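Local structure of PUA domain-containing protein (Pyrococcus horikoshii, 3D79) at residues Pro105-Leu108 with Asp112-Ala115. The protein is of unknown function but carries a PUA domain and may bind RNA. Sequence-based numbering, arbitrary orientation.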
# COMPACT_ATOMS: atom_id res chain seq x y z
N PRO A 105 4.38 14.12 9.77
CA PRO A 105 5.74 14.51 9.39
C PRO A 105 6.79 13.44 9.70
O PRO A 105 7.75 13.29 8.94
CB PRO A 105 5.98 15.80 10.18
CG PRO A 105 4.99 15.79 11.28
CD PRO A 105 3.81 15.02 10.79
N HIS A 106 6.60 12.70 10.78
CA HIS A 106 7.52 11.62 11.14
C HIS A 106 7.53 10.52 10.07
O HIS A 106 8.60 10.10 9.63
CB HIS A 106 7.14 11.03 12.50
CG HIS A 106 7.28 12.00 13.63
ND1 HIS A 106 8.48 12.26 14.24
CD2 HIS A 106 6.36 12.79 14.25
CE1 HIS A 106 8.31 13.16 15.19
NE2 HIS A 106 7.03 13.50 15.22
N ILE A 107 6.34 10.09 9.66
CA ILE A 107 6.20 9.04 8.64
C ILE A 107 6.77 9.46 7.28
O ILE A 107 7.42 8.67 6.60
CB ILE A 107 4.72 8.59 8.52
CG1 ILE A 107 4.27 7.93 9.83
CG2 ILE A 107 4.51 7.63 7.32
CD1 ILE A 107 2.76 7.91 10.04
N LEU A 108 6.53 10.71 6.90
CA LEU A 108 7.08 11.22 5.64
C LEU A 108 8.61 11.38 5.67
O LEU A 108 9.25 11.52 4.62
CB LEU A 108 6.39 12.54 5.25
CG LEU A 108 4.90 12.45 4.90
CD1 LEU A 108 4.36 13.84 4.58
CD2 LEU A 108 4.63 11.48 3.74
N ASP A 112 8.62 4.61 11.25
CA ASP A 112 7.58 3.59 11.24
C ASP A 112 6.34 4.13 11.94
O ASP A 112 6.40 5.18 12.59
CB ASP A 112 8.08 2.30 11.90
CG ASP A 112 9.14 1.60 11.05
OD1 ASP A 112 9.00 1.61 9.81
OD2 ASP A 112 10.10 1.05 11.62
N VAL A 113 5.22 3.44 11.79
CA VAL A 113 3.98 3.91 12.43
C VAL A 113 3.88 3.40 13.85
O VAL A 113 3.93 2.19 14.09
CB VAL A 113 2.72 3.52 11.64
CG1 VAL A 113 1.47 4.15 12.28
CG2 VAL A 113 2.84 3.96 10.19
N MET A 114 3.73 4.33 14.80
CA MET A 114 3.62 3.99 16.21
C MET A 114 2.16 3.99 16.64
O MET A 114 1.39 4.84 16.21
CB MET A 114 4.43 4.98 17.06
CG MET A 114 5.89 5.13 16.62
SD MET A 114 6.81 3.58 16.68
CE MET A 114 6.78 3.22 18.43
N ALA A 115 1.79 3.04 17.50
CA ALA A 115 0.41 2.88 17.96
C ALA A 115 -0.28 4.15 18.51
O ALA A 115 -1.47 4.35 18.25
CB ALA A 115 0.28 1.73 18.95
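Ile-107 and Val-113 meet inside the PUA domain, where a short helix is followed, through a brief connection, by strand 113-114 of the mixed beta-sheet. The pair illustrates how a helix can pack on the strand that follows it mainly through apolar side chains, with no hydrogen bond between 105-108 and 112-115. Ile-107 can be followed outward from CB, where the chain branches. Its CG2 methyl stands anti to the backbone N and makes no close approach to the strand, whereas CG1 lies beside that N, with chi1 at -65°. CG1 passes the backbone carbonyl of Asp-112, whose O is 4.4 Å away, a loose contact. The extended second torsion, 159°, then carries CD1 on toward Val-113. The isoleucine side chain also touches Val-99, Leu-142 and Ala-143, which places it in a hydrophobic core built by several strands. Val-113 reaches the same core and packs on Val-99 and Val-163, while its backbone hydrogen-bonds to strand 161-165. The CB of Asp-112 points away from the helix; its OD2 forms a salt bridge with Lys-164 NZ and its OD1 accepts a hydrogen bond from Val-165 N. The isoleucine's path ends methyl against methyl, Ile-107 CD1 lying 4.0 Å from Val-113 CG2.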